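Putative ribose operon repressor (PDB 3EGC) probably binds DNA control regions as a LacI-family transcriptional repressor, with a sugar-binding domain of the periplasmic binding protein type. Local coordinates at residues 192-195 / 196-199; 136-139 / 140-144; 19-22 / 23-27; 49-52 / 53-56; 251-254 / 255-259. All coordinates share one frame; numbering follows the deposited sequence.

Interaction 1 (192-195 / 196-199); sequences TSSH and RITE
Thr192 turns its hydroxyl onto that of Thr198 at the start of helix 195-208, the two side chains crossing at about a right angle with OG1 to OG1 at 2.6 Å. This is a hydrogen bond in which either oxygen could be the donor. Thr192 OG1 sits between its own backbone N and carbonyl carbon (chi1 50°), which turns it to the helix, while its CB lies 3.9 Å from Ile197 CG2. Ser194 holds the N-cap position. Its carbonyl O accepts from Thr198 N at 2.8 Å, and Thr198 OG1 stands 3.0 Å from the same Ser194 O. One residue on, Glu199 N donates to His195 O at 2.9 Å. Ile197 reaches back over the turn, its CD1 3.7 Å from Ser194 OG. The side chains of His195 and Arg196 lie side by side, pointing the same way, with the ring and guanidinium planes 75° apart and His195 CE1 3.6 Å from Arg196 NH1. The polar end of His195 is held by Asn20 through NE2, and Thr198 OG1 has a further partner in Ser220. The whole turn thus carries the chain from strand 189-192 into helix 195-208, beside strand 217-221, where Thr192 OG1 also bonds Val219 O; Glu199 packs on Pro225 of the second subunit.

Interaction 2 (136-139 / 140-144); sequences GLMT and SRERL
From the loop at 136-137 the chain runs into the first turns of helix 138-153, the helix of the beta-alpha-beta unit between strands 128-131 and 163-164. Leu137 occupies the N-cap position, and three successive i+4 to i bonds run from Arg141 N to Leu137 O, Glu142 N to Met138 O and Arg143 N to Thr139 O, each at 2.9 Å. The side chain of Arg141 folds back along the helix start, bent at chi2 and chi3 (chi3 31°), and presents NE to Gly136 O at 2.6 Å. Gly136 O lies close to the guanidinium plane, yet NE approaches from above the carbonyl plane, 53° out of it; NH1 adds a weak bond to the same oxygen. Met138 and Glu142 meet one turn apart, with CE of the methionine 3.6 Å from OE2. That carboxylate is bound elsewhere, by a salt bridge to Arg266 and a hydrogen bond to Asn109. Arg143, extended from CG to NE, lies alongside Thr139 and points the same way, so that the threonine covers one guanidinium face with its CB 4.0 Å above the centre. Asn109 and Ser193 O take hydrogen bonds from this arginine, and Phe221 forms a cation-pi pair with it. Ser140 OG is hydrogen-bonded to Ser134 O, and a water joins it to Thr139, standing 2.8 Å from Ser140 OG and 2.7 Å from Thr139 OG1.

Interaction 3 (19-22 / 23-27); sequences ENVF and FAEVA
Phe22 drives the edge of its ring into the face of Phe23, a T-shaped pair with centroids 5.0 Å apart and planes at 85°. Phe22 CD2 lies 3.6 Å above the Phe23 ring plane, over its centre, with CE2 beside it also touching. A face of Phe22 receives Val26 one turn later in a CH-pi contact, CG2 lying 4.2 Å from the ring centroid and 26° off the normal. At the edge of the Phe23 ring stands Asn20 CB, 3.9 Å from CD2. Differing first torsions help bring the two rings together: Phe22 CG is anti to its backbone N (chi1 176°), whereas Phe23 CG is anti to its carbonyl carbon. Behind them the backbone is fixed by Asn20, the N-cap, whose OD1 accepts from Phe22 N at 2.9 Å and whose O accepts from Ala24 N at 3.2 Å. The same OD1 also takes a bond from His195 NE2. Helix 21-36 links strands 10-15 and 40-45 in a beta-alpha-beta unit; Phe23 packs on Val15 and Ala27 on Leu13 of the first strand, while Val21 and Ala24 meet Val21 and Ala24 of the second subunit.

Interaction 4 (49-52 / 53-56); sequences DIVR and EREA
Glu53 meets Ile50 in the first turn of helix 50-62, which follows strand 40-45 and precedes strand 67-70 in the periplasmic-binding-protein-like fold and which Asp49 begins as the N-cap. The capping bond from Val51 N to Asp49 OD2 is weak, at 3.3 Å, but Asp49 O accepts from Glu53 N at 3.0 Å. From its CB, 3.5 Å from Ile50 O, the Glu53 side chain leaves with CG anti to the backbone N (chi1 178°) and runs extended to the carboxylate. There CD stands 3.8 Å from Ile50 CD1, and OE1 comes closer, to 3.5 Å; OE2 also lies near this methyl. The isoleucine gets there because its CG1 branch is anti to the backbone N while chi2 of 81° bends CD1 over toward the acid. Ile50 thus lays an apolar methyl against a buried carboxylate whose polar partners come from elsewhere: Tyr79 OH bonds OE1, and Ser73 N bonds OE2. On the more exposed side of the helix, Val51 sends its two branches to different partners. A bend at chi3 brings Arg54 NH2 obliquely against Val51 CG2, at 3.8 Å. CG1 faces Glu55, whose side chain lies alongside and points the same way. The main chain of this turn also meets the assembly, since Arg52 O accepts from Arg35 NH2 of the second subunit; within the chain, Arg52 NH1 bonds Asn45 O. Glu55 CG rests 3.1 Å from Val51 O.

Interaction 5 (251-254 / 255-259); sequences MLIH and MIEGT
His254 has CG anti to its carbonyl carbon (chi1 -69°), while Thr259 OG1 lies between its own backbone N and carbonyl carbon (chi1 62°); these torsions bring His254 ND1 and the hydroxyl to 2.7 Å. The bond is nearly straight, at 173°, OG1 sits in the plane of the imidazole, and either atom could be the donor. Beside it, Thr259 N donates to His254 O at 2.8 Å, so one residue grips another through both backbone and side chain. Between them Gly258, with positive phi, is the first residue to leave helical phi/psi; with it, the i+5 to i bond resembles the 6→1 bond of a Schellman motif, though the companion bond is not established. Apolar pairs one turn apart pack together: Met251 CE lies 4.0 Å from Met255 SD, and Leu252 CG 3.8 Å from Ile256 CD1. Separately, Glu257 runs alongside Ile253 in the same direction, with CD 3.6 Å from Ile253 CG2, and its OE2 bonds Tyr39 OH. The apolar face turns into the fold: Met251, Leu252 and Met255 pack on Val91, and Leu252 and Ile256 on Val11, so this helix end lies against strands 90-93 and 10-15, which are parallel and separated in the sheet by strand 67-70.

All five contacts are helix-terminal turns, four at N-termini and interaction 5 at a C-terminus. Interactions 1, 2 and 3 gather near the middle of the chain, their centres within about 10 Å of its centre. Interaction 1 joins the other two: Ser193 O meets Arg143 NH1 at 2.7 Å between interactions 1 and 2, and His195 NE2 meets Asn20 OD1 at 2.8 Å between interactions 1 and 3. Interactions 2 and 3 stay about 6 Å apart at nearest atoms. In LacI relatives sugar binds between the two lobes, and their central position suggests that these three contacts may lie near such a cleft. Interactions 1, 3 and 4 touch the second subunit; interaction 5 lies about 34 Å from interaction 1, centre to centre.

Interaction 1 (192-195 / 196-199)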
loop_
_atom_site.group_PDB
_atom_site.type_symbol
_atom_site.label_atom_id
_atom_site.label_comp_id
_atom_site.label_asym_id
_atom_site.label_seq_id
_atom_site.Cartn_x
_atom_site.Cartn_y
_atom_site.Cartn_z
ATOM N N THR A 192 19.535 1.774 -2.072
ATOM C CA THR A 192 18.359 2.162 -2.839
ATOM C C THR A 192 17.459 3.071 -2.008
ATOM O O THR A 192 17.223 2.786 -0.833
ATOM C CB THR A 192 17.555 0.943 -3.311
ATOM O OG1 THR A 192 17.339 0.081 -2.184
ATOM C CG2 THR A 192 18.360 0.143 -4.426
ATOM N N SER A 193 16.968 4.146 -2.609
ATOM C CA SER A 193 16.293 5.153 -1.856
ATOM C C SER A 193 14.803 4.908 -1.486
ATOM O O SER A 193 14.255 5.676 -0.773
ATOM C CB SER A 193 16.475 6.510 -2.534
ATOM O OG SER A 193 15.806 6.550 -3.755
ATOM N N SER A 194 14.184 3.831 -1.954
ATOM C CA SER A 194 12.856 3.419 -1.477
ATOM C C SER A 194 12.580 2.007 -1.942
ATOM O O SER A 194 13.343 1.462 -2.755
ATOM C CB SER A 194 11.756 4.353 -2.004
ATOM O OG SER A 194 11.655 4.253 -3.411
ATOM N N HIS A 195 11.485 1.419 -1.437
ATOM C CA HIS A 195 11.074 0.046 -1.771
ATOM C C HIS A 195 10.779 -0.105 -3.247
ATOM O O HIS A 195 11.063 -1.132 -3.823
ATOM C CB HIS A 195 9.888 -0.424 -0.926
ATOM C CG HIS A 195 8.595 0.283 -1.217
ATOM N ND1 HIS A 195 7.567 -0.317 -1.912
ATOM C CD2 HIS A 195 8.140 1.509 -0.858
ATOM C CE1 HIS A 195 6.534 0.518 -1.982
ATOM N NE2 HIS A 195 6.858 1.641 -1.357
ATOM N N ARG A 196 10.238 0.948 -3.858
ATOM C CA ARG A 196 9.879 0.888 -5.267
ATOM C C ARG A 196 11.121 0.890 -6.180
ATOM O O ARG A 196 11.167 0.194 -7.170
ATOM C CB ARG A 196 8.895 1.981 -5.634
ATOM C CG ARG A 196 8.258 1.726 -7.001
ATOM C CD ARG A 196 6.732 1.962 -6.987
ATOM N NE ARG A 196 6.031 1.141 -6.002
ATOM C CZ ARG A 196 4.785 1.367 -5.598
ATOM N NH1 ARG A 196 4.260 0.569 -4.709
ATOM N NH2 ARG A 196 4.056 2.355 -6.119
ATOM N N ILE A 197 12.143 1.635 -5.756
ATOM C CA ILE A 197 13.451 1.583 -6.388
ATOM C C ILE A 197 14.151 0.257 -6.130
ATOM O O ILE A 197 14.787 -0.301 -7.041
ATOM C CB ILE A 197 14.316 2.821 -5.982
ATOM C CG1 ILE A 197 13.711 4.072 -6.637
ATOM C CG2 ILE A 197 15.800 2.672 -6.383
ATOM C CD1 ILE A 197 14.172 5.294 -5.964
ATOM N N THR A 198 14.005 -0.255 -4.905
ATOM C CA THR A 198 14.530 -1.590 -4.599
ATOM C C THR A 198 13.931 -2.667 -5.528
ATOM O O THR A 198 14.632 -3.561 -5.970
ATOM C CB THR A 198 14.340 -1.990 -3.124
ATOM O OG1 THR A 198 14.944 -1.010 -2.285
ATOM C CG2 THR A 198 15.023 -3.323 -2.892
ATOM N N GLU A 199 12.634 -2.546 -5.845
ATOM C CA GLU A 199 12.036 -3.439 -6.872
ATOM C C GLU A 199 12.801 -3.327 -8.218
ATOM O O GLU A 199 13.234 -4.309 -8.776
ATOM C CB GLU A 199 10.541 -3.114 -7.065
ATOM C CG GLU A 199 9.704 -3.174 -5.754
ATOM C CD GLU A 199 8.274 -2.852 -5.977
ATOM O OE1 GLU A 199 7.975 -2.089 -6.939
ATOM O OE2 GLU A 199 7.438 -3.368 -5.190
#

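Interaction 2 (136-139 / 140-144)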
loop_
_atom_site.group_PDB
_atom_site.type_symbol
_atom_site.label_atom_id
_atom_site.label_comp_id
_atom_site.label_asym_id
_atom_site.label_seq_id
_atom_site.Cartn_x
_atom_site.Cartn_y
_atom_site.Cartn_z
ATOM N N GLY A 136 15.889 15.653 -8.647
ATOM C CA GLY A 136 15.560 16.908 -7.992
ATOM C C GLY A 136 15.103 16.875 -6.530
ATOM O O GLY A 136 15.321 17.866 -5.757
ATOM N N LEU A 137 14.475 15.775 -6.142
ATOM C CA LEU A 137 13.675 15.727 -4.902
ATOM C C LEU A 137 14.500 15.875 -3.662
ATOM O O LEU A 137 15.638 15.481 -3.635
ATOM C CB LEU A 137 12.869 14.407 -4.796
ATOM C CG LEU A 137 11.862 14.169 -5.875
ATOM C CD1 LEU A 137 11.418 12.723 -5.847
ATOM C CD2 LEU A 137 10.681 15.157 -5.691
ATOM N N MET A 138 13.898 16.418 -2.629
ATOM C CA MET A 138 14.534 16.559 -1.337
ATOM C C MET A 138 14.970 15.170 -0.801
ATOM O O MET A 138 16.066 14.997 -0.234
ATOM C CB MET A 138 13.557 17.254 -0.368
ATOM C CG MET A 138 14.169 17.715 0.961
ATOM S SD MET A 138 13.017 17.770 2.416
ATOM C CE MET A 138 13.001 16.018 2.700
ATOM N N THR A 139 14.116 14.193 -0.973
ATOM C CA THR A 139 14.411 12.881 -0.454
ATOM C C THR A 139 15.621 12.250 -1.156
ATOM O O THR A 139 16.570 11.847 -0.495
ATOM C CB THR A 139 13.201 11.965 -0.563
ATOM O OG1 THR A 139 12.747 11.993 -1.930
ATOM C CG2 THR A 139 12.089 12.441 0.407
ATOM N N SER A 140 15.616 12.217 -2.485
ATOM C CA SER A 140 16.776 11.775 -3.259
ATOM C C SER A 140 18.021 12.525 -2.892
ATOM O O SER A 140 19.077 11.912 -2.767
ATOM C CB SER A 140 16.585 11.993 -4.744
ATOM O OG SER A 140 15.379 11.484 -5.146
ATOM N N ARG A 141 17.904 13.859 -2.770
ATOM C CA ARG A 141 19.060 14.684 -2.498
ATOM C C ARG A 141 19.657 14.289 -1.113
ATOM O O ARG A 141 20.847 14.085 -0.959
ATOM C CB ARG A 141 18.642 16.172 -2.567
ATOM C CG ARG A 141 19.484 17.021 -3.457
ATOM C CD ARG A 141 18.740 17.791 -4.538
ATOM N NE ARG A 141 17.376 18.224 -4.235
ATOM C CZ ARG A 141 17.084 19.042 -3.244
ATOM N NH1 ARG A 141 15.833 19.424 -3.034
ATOM N NH2 ARG A 141 18.078 19.458 -2.468
ATOM N N GLU A 142 18.810 14.171 -0.113
ATOM C CA GLU A 142 19.291 13.941 1.226
ATOM C C GLU A 142 19.811 12.519 1.428
ATOM O O GLU A 142 20.763 12.296 2.152
ATOM C CB GLU A 142 18.220 14.267 2.255
ATOM C CG GLU A 142 17.970 15.721 2.496
ATOM C CD GLU A 142 16.803 15.907 3.465
ATOM O OE1 GLU A 142 16.482 17.056 3.796
ATOM O OE2 GLU A 142 16.200 14.898 3.890
ATOM N N ARG A 143 19.190 11.563 0.764
ATOM C CA ARG A 143 19.616 10.171 0.849
ATOM C C ARG A 143 20.955 9.973 0.136
ATOM O O ARG A 143 21.825 9.238 0.631
ATOM C CB ARG A 143 18.548 9.231 0.338
ATOM C CG ARG A 143 17.366 9.153 1.325
ATOM C CD ARG A 143 16.081 8.477 0.781
ATOM N NE ARG A 143 15.001 8.901 1.654
ATOM C CZ ARG A 143 13.719 8.618 1.523
ATOM N NH1 ARG A 143 13.259 7.857 0.519
ATOM N NH2 ARG A 143 12.891 9.136 2.426
ATOM N N LEU A 144 21.150 10.724 -0.955
ATOM C CA LEU A 144 22.450 10.736 -1.645
ATOM C C LEU A 144 23.563 11.365 -0.795
ATOM O O LEU A 144 24.667 10.815 -0.677
ATOM C CB LEU A 144 22.349 11.433 -2.984
ATOM C CG LEU A 144 23.257 10.946 -4.093
ATOM C CD1 LEU A 144 22.947 9.476 -4.423
ATOM C CD2 LEU A 144 23.166 11.865 -5.376
HETATM O O HOH W 1 13.671 10.009 -3.498
#

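Interaction 3 (19-22 / 23-27)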
loop_
_atom_site.group_PDB
_atom_site.type_symbol
_atom_site.label_atom_id
_atom_site.label_comp_id
_atom_site.label_asym_id
_atom_site.label_seq_id
_atom_site.Cartn_x
_atom_site.Cartn_y
_atom_site.Cartn_z
ATOM N N GLU A 19 -1.264 4.612 -4.023
ATOM C CA GLU A 19 -1.034 3.180 -4.313
ATOM C C GLU A 19 0.328 2.700 -3.760
ATOM O O GLU A 19 0.590 1.510 -3.661
ATOM C CB GLU A 19 -1.109 2.928 -5.811
ATOM C CG GLU A 19 -2.447 3.334 -6.486
ATOM C CD GLU A 19 -2.355 3.269 -8.016
ATOM O OE1 GLU A 19 -1.281 2.827 -8.496
ATOM O OE2 GLU A 19 -3.311 3.678 -8.746
ATOM N N ASN A 20 1.196 3.662 -3.440
ATOM C CA ASN A 20 2.490 3.412 -2.832
ATOM C C ASN A 20 2.197 3.337 -1.313
ATOM O O ASN A 20 1.545 4.197 -0.696
ATOM C CB ASN A 20 3.465 4.519 -3.190
ATOM C CG ASN A 20 4.882 4.349 -2.526
ATOM O OD1 ASN A 20 5.032 3.706 -1.535
ATOM N ND2 ASN A 20 5.910 4.935 -3.153
ATOM N N VAL A 21 2.654 2.247 -0.759
ATOM C CA VAL A 21 2.356 1.857 0.570
ATOM C C VAL A 21 2.867 2.903 1.566
ATOM O O VAL A 21 2.292 3.064 2.640
ATOM C CB VAL A 21 2.955 0.427 0.808
ATOM C CG1 VAL A 21 3.799 0.406 2.030
ATOM C CG2 VAL A 21 1.879 -0.537 0.976
ATOM N N PHE A 22 3.928 3.612 1.197
ATOM C CA PHE A 22 4.413 4.683 2.023
ATOM C C PHE A 22 3.291 5.682 2.362
ATOM O O PHE A 22 3.022 5.967 3.520
ATOM C CB PHE A 22 5.602 5.381 1.350
ATOM C CG PHE A 22 6.102 6.575 2.116
ATOM C CD1 PHE A 22 7.048 6.448 3.107
ATOM C CD2 PHE A 22 5.599 7.851 1.838
ATOM C CE1 PHE A 22 7.480 7.608 3.819
ATOM C CE2 PHE A 22 6.019 8.961 2.504
ATOM C CZ PHE A 22 6.963 8.848 3.480
ATOM N N PHE A 23 2.682 6.230 1.312
ATOM C CA PHE A 23 1.623 7.221 1.379
ATOM C C PHE A 23 0.287 6.721 1.980
ATOM O O PHE A 23 -0.417 7.464 2.596
ATOM C CB PHE A 23 1.401 7.853 -0.042
ATOM C CG PHE A 23 2.588 8.614 -0.544
ATOM C CD1 PHE A 23 3.014 9.800 0.092
ATOM C CD2 PHE A 23 3.318 8.136 -1.624
ATOM C CE1 PHE A 23 4.154 10.457 -0.334
ATOM C CE2 PHE A 23 4.460 8.814 -2.087
ATOM C CZ PHE A 23 4.898 9.976 -1.428
ATOM N N ALA A 24 -0.071 5.481 1.715
ATOM C CA ALA A 24 -1.177 4.822 2.367
ATOM C C ALA A 24 -1.028 4.748 3.907
ATOM O O ALA A 24 -2.009 4.902 4.657
ATOM C CB ALA A 24 -1.374 3.342 1.791
ATOM N N GLU A 25 0.166 4.409 4.353
ATOM C CA GLU A 25 0.432 4.391 5.806
ATOM C C GLU A 25 0.491 5.832 6.415
ATOM O O GLU A 25 0.098 6.024 7.547
ATOM C CB GLU A 25 1.730 3.650 6.106
ATOM C CG GLU A 25 1.740 2.135 5.814
ATOM C CD GLU A 25 3.143 1.528 6.069
ATOM O OE1 GLU A 25 4.106 2.232 6.482
ATOM O OE2 GLU A 25 3.318 0.323 5.928
ATOM N N VAL A 26 0.977 6.822 5.659
ATOM C CA VAL A 26 0.915 8.236 6.127
ATOM C C VAL A 26 -0.556 8.712 6.232
ATOM O O VAL A 26 -0.943 9.383 7.192
ATOM C CB VAL A 26 1.646 9.221 5.147
ATOM C CG1 VAL A 26 1.282 10.674 5.480
ATOM C CG2 VAL A 26 3.243 8.993 5.176
ATOM N N ALA A 27 -1.359 8.342 5.215
ATOM C CA ALA A 27 -2.761 8.684 5.178
ATOM C C ALA A 27 -3.507 8.084 6.394
ATOM O O ALA A 27 -4.386 8.764 6.990
ATOM C CB ALA A 27 -3.398 8.153 3.872
#

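Interaction 4 (49-52 / 53-56)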
loop_
_atom_site.group_PDB
_atom_site.type_symbol
_atom_site.label_atom_id
_atom_site.label_comp_id
_atom_site.label_asym_id
_atom_site.label_seq_id
_atom_site.Cartn_x
_atom_site.Cartn_y
_atom_site.Cartn_z
ATOM N N ASP A 49 1.355 13.997 -10.618
ATOM C CA ASP A 49 1.079 15.011 -11.619
ATOM C C ASP A 49 0.817 16.369 -10.918
ATOM O O ASP A 49 -0.184 16.553 -10.234
ATOM C CB ASP A 49 -0.118 14.574 -12.447
ATOM C CG ASP A 49 -0.425 15.538 -13.623
ATOM O OD1 ASP A 49 -1.497 15.408 -14.241
ATOM O OD2 ASP A 49 0.398 16.417 -13.947
ATOM N N ILE A 50 1.714 17.314 -11.102
ATOM C CA ILE A 50 1.577 18.633 -10.483
ATOM C C ILE A 50 0.277 19.388 -10.927
ATOM O O ILE A 50 -0.268 20.190 -10.181
ATOM C CB ILE A 50 2.842 19.480 -10.745
ATOM C CG1 ILE A 50 2.886 20.689 -9.817
ATOM C CG2 ILE A 50 2.964 19.825 -12.242
ATOM C CD1 ILE A 50 3.384 20.369 -8.462
ATOM N N VAL A 51 -0.230 19.109 -12.114
ATOM C CA VAL A 51 -1.406 19.785 -12.627
ATOM C C VAL A 51 -2.659 19.258 -11.882
ATOM O O VAL A 51 -3.563 19.994 -11.524
ATOM C CB VAL A 51 -1.555 19.569 -14.173
ATOM C CG1 VAL A 51 -2.945 19.975 -14.658
ATOM C CG2 VAL A 51 -0.471 20.338 -14.967
ATOM N N ARG A 52 -2.712 17.966 -11.649
ATOM C CA ARG A 52 -3.661 17.429 -10.712
ATOM C C ARG A 52 -3.505 17.919 -9.254
ATOM O O ARG A 52 -4.494 18.143 -8.599
ATOM C CB ARG A 52 -3.672 15.887 -10.777
ATOM C CG ARG A 52 -4.238 15.402 -12.075
ATOM C CD ARG A 52 -3.900 13.925 -12.382
ATOM N NE ARG A 52 -4.335 13.085 -11.277
ATOM C CZ ARG A 52 -4.230 11.772 -11.271
ATOM N NH1 ARG A 52 -4.626 11.080 -10.199
ATOM N NH2 ARG A 52 -3.726 11.157 -12.344
ATOM N N GLU A 53 -2.275 18.105 -8.779
ATOM C CA GLU A 53 -2.080 18.647 -7.445
ATOM C C GLU A 53 -2.740 20.051 -7.285
ATOM O O GLU A 53 -3.462 20.336 -6.316
ATOM C CB GLU A 53 -0.589 18.694 -7.074
ATOM C CG GLU A 53 -0.344 19.285 -5.714
ATOM C CD GLU A 53 1.123 19.611 -5.486
ATOM O OE1 GLU A 53 1.472 20.818 -5.526
ATOM O OE2 GLU A 53 1.933 18.695 -5.265
ATOM N N ARG A 54 -2.459 20.915 -8.249
ATOM C CA ARG A 54 -2.956 22.272 -8.239
ATOM C C ARG A 54 -4.478 22.255 -8.353
ATOM O O ARG A 54 -5.147 23.040 -7.734
ATOM C CB ARG A 54 -2.343 23.042 -9.416
ATOM C CG ARG A 54 -2.527 24.516 -9.323
ATOM C CD ARG A 54 -1.642 25.250 -10.402
ATOM N NE ARG A 54 -0.701 24.395 -11.123
ATOM C CZ ARG A 54 -0.573 24.309 -12.459
ATOM N NH1 ARG A 54 -1.353 25.006 -13.272
ATOM N NH2 ARG A 54 0.367 23.520 -12.978
ATOM N N GLU A 55 -5.034 21.338 -9.127
ATOM C CA GLU A 55 -6.478 21.241 -9.204
ATOM C C GLU A 55 -7.120 20.754 -7.927
ATOM O O GLU A 55 -8.239 21.194 -7.553
ATOM C CB GLU A 55 -6.925 20.331 -10.366
ATOM C CG GLU A 55 -6.535 20.916 -11.730
ATOM C CD GLU A 55 -6.911 20.044 -12.931
ATOM O OE1 GLU A 55 -7.039 20.618 -14.054
ATOM O OE2 GLU A 55 -7.040 18.803 -12.770
ATOM N N ALA A 56 -6.452 19.810 -7.261
ATOM C CA ALA A 56 -6.962 19.363 -5.980
ATOM C C ALA A 56 -6.938 20.520 -4.968
ATOM O O ALA A 56 -7.930 20.735 -4.244
ATOM C CB ALA A 56 -6.230 18.183 -5.493
#

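Interaction 5 (251-254 / 255-259)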
loop_
_atom_site.group_PDB
_atom_site.type_symbol
_atom_site.label_atom_id
_atom_site.label_comp_id
_atom_site.label_asym_id
_atom_site.label_seq_id
_atom_site.Cartn_x
_atom_site.Cartn_y
_atom_site.Cartn_z
ATOM N N MET A 251 0.188 19.076 13.947
ATOM C CA MET A 251 0.638 20.381 13.549
ATOM C C MET A 251 -0.459 21.184 12.852
ATOM O O MET A 251 -0.658 22.339 13.154
ATOM C CB MET A 251 1.910 20.257 12.692
ATOM C CG MET A 251 2.599 21.605 12.336
ATOM S SD MET A 251 4.163 21.369 11.453
ATOM C CE MET A 251 3.778 22.153 10.016
ATOM N N LEU A 252 -1.142 20.579 11.891
ATOM C CA LEU A 252 -2.158 21.268 11.127
ATOM C C LEU A 252 -3.320 21.713 12.025
ATOM O O LEU A 252 -3.905 22.771 11.819
ATOM C CB LEU A 252 -2.673 20.386 9.947
ATOM C CG LEU A 252 -3.615 21.143 8.998
ATOM C CD1 LEU A 252 -2.785 22.125 8.231
ATOM C CD2 LEU A 252 -4.451 20.144 8.042
ATOM N N ILE A 253 -3.660 20.901 13.012
ATOM C CA ILE A 253 -4.735 21.221 13.898
ATOM C C ILE A 253 -4.392 22.428 14.805
ATOM O O ILE A 253 -5.174 23.380 14.908
ATOM C CB ILE A 253 -5.142 19.995 14.715
ATOM C CG1 ILE A 253 -5.847 18.971 13.775
ATOM C CG2 ILE A 253 -6.007 20.421 15.933
ATOM C CD1 ILE A 253 -5.999 17.538 14.393
ATOM N N HIS A 254 -3.242 22.386 15.455
ATOM C CA HIS A 254 -2.673 23.559 16.099
ATOM C C HIS A 254 -2.754 24.838 15.247
ATOM O O HIS A 254 -3.264 25.875 15.729
ATOM C CB HIS A 254 -1.230 23.289 16.488
ATOM C CG HIS A 254 -1.099 22.286 17.589
ATOM N ND1 HIS A 254 -1.814 22.381 18.764
ATOM C CD2 HIS A 254 -0.324 21.190 17.709
ATOM C CE1 HIS A 254 -1.515 21.363 19.545
ATOM N NE2 HIS A 254 -0.611 20.629 18.927
ATOM N N MET A 255 -2.289 24.765 14.002
ATOM C CA MET A 255 -2.339 25.910 13.099
ATOM C C MET A 255 -3.781 26.403 12.844
ATOM O O MET A 255 -3.984 27.588 12.657
ATOM C CB MET A 255 -1.658 25.619 11.758
ATOM C CG MET A 255 -0.218 25.315 11.856
ATOM S SD MET A 255 0.606 24.539 10.463
ATOM C CE MET A 255 0.500 25.857 9.278
ATOM N N ILE A 256 -4.744 25.485 12.796
ATOM C CA ILE A 256 -6.108 25.827 12.447
ATOM C C ILE A 256 -6.818 26.441 13.653
ATOM O O ILE A 256 -7.613 27.349 13.492
ATOM C CB ILE A 256 -6.901 24.574 12.028
ATOM C CG1 ILE A 256 -6.369 24.016 10.675
ATOM C CG2 ILE A 256 -8.425 24.857 12.055
ATOM C CD1 ILE A 256 -6.821 22.618 10.365
ATOM N N GLU A 257 -6.560 25.897 14.848
ATOM C CA GLU A 257 -7.296 26.267 16.055
ATOM C C GLU A 257 -6.521 27.358 16.809
ATOM O O GLU A 257 -6.918 27.792 17.874
ATOM C CB GLU A 257 -7.585 25.031 16.939
ATOM C CG GLU A 257 -8.361 23.870 16.229
ATOM C CD GLU A 257 -8.644 22.639 17.127
ATOM O OE1 GLU A 257 -8.111 22.553 18.291
ATOM O OE2 GLU A 257 -9.408 21.764 16.655
ATOM N N GLY A 258 -5.421 27.804 16.233
ATOM C CA GLY A 258 -4.584 28.848 16.795
ATOM C C GLY A 258 -3.889 28.488 18.087
ATOM O O GLY A 258 -3.731 29.342 18.991
ATOM N N THR A 259 -3.464 27.231 18.220
ATOM C CA THR A 259 -2.838 26.826 19.467
ATOM C C THR A 259 -1.379 26.496 19.290
ATOM O O THR A 259 -0.725 26.112 20.238
ATOM C CB THR A 259 -3.547 25.627 20.125
ATOM O OG1 THR A 259 -3.478 24.493 19.255
ATOM C CG2 THR A 259 -4.971 25.935 20.425
#